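Local coordinates for mbSHANK1 protein (PDB 6X23) that binds the C-terminal tails of partner proteins, such as a GIRK3 peptide, through its PDZ domain and probably acts as a receptor-binding scaffold, at residues F26-A31 with K80-I85. Numbering follows the deposited sequence.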
loop_
_atom_site.group_PDB
_atom_site.type_symbol
_atom_site.label_atom_id
_atom_site.label_comp_id
_atom_site.label_asym_id
_atom_site.label_seq_id
_atom_site.Cartn_x
_atom_site.Cartn_y
_atom_site.Cartn_z
ATOM N N PHE A 26 5.977 5.224 -2.312
ATOM C CA PHE A 26 4.876 4.933 -3.245
ATOM C C PHE A 26 3.720 5.872 -2.958
ATOM O O PHE A 26 3.693 6.509 -1.918
ATOM C CB PHE A 26 4.444 3.472 -3.168
ATOM C CG PHE A 26 3.767 3.049 -1.897
ATOM C CD1 PHE A 26 4.497 2.660 -0.799
ATOM C CD2 PHE A 26 2.398 3.014 -1.803
ATOM C CE1 PHE A 26 3.866 2.247 0.360
ATOM C CE2 PHE A 26 1.772 2.601 -0.643
ATOM C CZ PHE A 26 2.504 2.218 0.440
ATOM N N ARG A 27 2.796 5.984 -3.918
ATOM C CA ARG A 27 1.607 6.865 -3.771
ATOM C C ARG A 27 0.364 5.981 -3.632
ATOM O O ARG A 27 0.075 5.220 -4.576
ATOM C CB ARG A 27 1.486 7.805 -4.975
ATOM C CG ARG A 27 2.634 8.796 -5.109
ATOM C CD ARG A 27 2.855 9.229 -6.546
ATOM N NE ARG A 27 4.128 9.910 -6.735
ATOM C CZ ARG A 27 4.622 10.825 -5.908
ATOM N NH1 ARG A 27 5.790 11.388 -6.166
ATOM N NH2 ARG A 27 3.947 11.173 -4.828
ATOM N N LEU A 28 -0.339 6.082 -2.500
ATOM C CA LEU A 28 -1.503 5.264 -2.286
ATOM C C LEU A 28 -2.709 6.020 -2.825
ATOM O O LEU A 28 -2.717 7.246 -2.891
ATOM C CB LEU A 28 -1.645 4.966 -0.806
ATOM C CG LEU A 28 -2.590 3.833 -0.508
ATOM C CD1 LEU A 28 -1.988 2.522 -1.018
ATOM C CD2 LEU A 28 -2.825 3.844 0.982
ATOM N N SER A 29 -3.719 5.298 -3.246
ATOM C CA SER A 29 -4.796 5.960 -3.957
ATOM C C SER A 29 -6.060 5.145 -3.781
ATOM O O SER A 29 -6.017 3.916 -3.878
ATOM C CB SER A 29 -4.460 6.091 -5.437
ATOM O OG SER A 29 -5.560 6.606 -6.156
ATOM N N GLY A 30 -7.169 5.811 -3.514
ATOM C CA GLY A 30 -8.392 5.036 -3.483
ATOM C C GLY A 30 -9.495 5.769 -2.754
ATOM O O GLY A 30 -9.498 6.997 -2.680
ATOM N N ALA A 31 -10.406 4.961 -2.217
ATOM C CA ALA A 31 -11.664 5.427 -1.640
ATOM C C ALA A 31 -11.441 6.460 -0.543
ATOM O O ALA A 31 -10.810 6.164 0.479
ATOM C CB ALA A 31 -12.440 4.232 -1.081
ATOM N N LYS A 80 -7.368 7.451 7.034
ATOM C CA LYS A 80 -7.048 6.578 8.157
ATOM C C LYS A 80 -5.945 5.611 7.773
ATOM O O LYS A 80 -5.009 5.397 8.546
ATOM C CB LYS A 80 -8.284 5.825 8.636
ATOM C CG LYS A 80 -8.074 5.066 9.951
ATOM C CD LYS A 80 -9.426 4.642 10.547
ATOM C CE LYS A 80 -9.360 3.401 11.436
ATOM N NZ LYS A 80 -8.677 3.638 12.753
ATOM N N VAL A 81 -6.017 5.056 6.563
ATOM C CA VAL A 81 -4.970 4.159 6.081
ATOM C C VAL A 81 -3.635 4.893 5.992
ATOM O O VAL A 81 -2.615 4.433 6.524
ATOM C CB VAL A 81 -5.371 3.555 4.726
ATOM C CG1 VAL A 81 -4.149 2.998 4.014
ATOM C CG2 VAL A 81 -6.429 2.471 4.924
ATOM N N VAL A 82 -3.627 6.057 5.333
ATOM C CA VAL A 82 -2.389 6.816 5.159
ATOM C C VAL A 82 -1.793 7.199 6.511
ATOM O O VAL A 82 -0.587 7.023 6.757
ATOM C CB VAL A 82 -2.642 8.044 4.268
ATOM C CG1 VAL A 82 -1.530 9.057 4.411
ATOM C CG2 VAL A 82 -2.719 7.601 2.829
ATOM N N ASP A 83 -2.635 7.721 7.415
ATOM C CA ASP A 83 -2.135 8.143 8.720
ATOM C C ASP A 83 -1.483 6.987 9.457
ATOM O O ASP A 83 -0.400 7.144 10.030
ATOM C CB ASP A 83 -3.262 8.741 9.559
ATOM C CG ASP A 83 -3.591 10.169 9.162
ATOM O OD1 ASP A 83 -2.771 10.828 8.462
ATOM O OD2 ASP A 83 -4.686 10.627 9.558
ATOM N N GLU A 84 -2.117 5.814 9.437
ATOM C CA GLU A 84 -1.537 4.656 10.102
ATOM C C GLU A 84 -0.275 4.189 9.388
ATOM O O GLU A 84 0.682 3.732 10.033
ATOM C CB GLU A 84 -2.568 3.531 10.192
ATOM C CG GLU A 84 -3.628 3.760 11.272
ATOM C CD GLU A 84 -3.042 3.785 12.679
ATOM O OE1 GLU A 84 -3.057 2.734 13.367
ATOM O OE2 GLU A 84 -2.556 4.856 13.103
ATOM N N ILE A 85 -0.236 4.309 8.069
ATOM C CA ILE A 85 1.012 4.009 7.382
ATOM C C ILE A 85 2.124 4.931 7.882
ATOM O O ILE A 85 3.225 4.477 8.210
ATOM C CB ILE A 85 0.807 4.087 5.862
ATOM C CG1 ILE A 85 0.021 2.841 5.420
ATOM C CG2 ILE A 85 2.159 4.222 5.172
ATOM C CD1 ILE A 85 -0.355 2.788 3.963
#
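Strand 26-29 and the 80-85 part of helix 78-87 run nearly antiparallel, at 151°, with their axes 10.0 Å apart and the backbones nearest at Leu28 and Val82, whose CA atoms are 7.7 Å from each other. At that spacing the two elements meet through a single reaching side chain, and Leu28 supplies it. With CG anti to the backbone N (chi1 -164°), the side chain heads for the helix, and the second torsion extends CD2 as the leading methyl, which meets three residues. CG1 of Val81 abuts Leu28 CD2 at 3.4 Å, a close approach for two methyl carbons, with the side chains set roughly perpendicular. One helical turn further on, Ile85 offers the far end of its extended chain, CD1, to Leu28 CD2 at 4.0 Å. Val82 reaches the same methyl more loosely, its CG2 standing 4.2 Å from Leu28 CD2. The other leucine methyl, CD1, turns back along its own strand and lies in the plane of the Phe26 ring, at its edge. All four touching residues are buried and the interface is wholly apolar. Val81 and Ile85 also rest on Leu65 of strand 64-68, so the leucine methyl joins a hydrophobic layer that continues into the larger sheet. Between strand and helix runs the bound GIRK3 peptide: Arg27, Leu28 and Ser29 take it up as an added antiparallel strand, while Phe26 and Ile85 each pack against an apolar peptide side chain and Val82 against a polar one. Along the edge away from the peptide, Arg27 and Ser29 pair with strand 44-48. A groove walled by a strand and a helix, with the ligand completing the sheet, is the hallmark of peptide recognition by a PDZ domain.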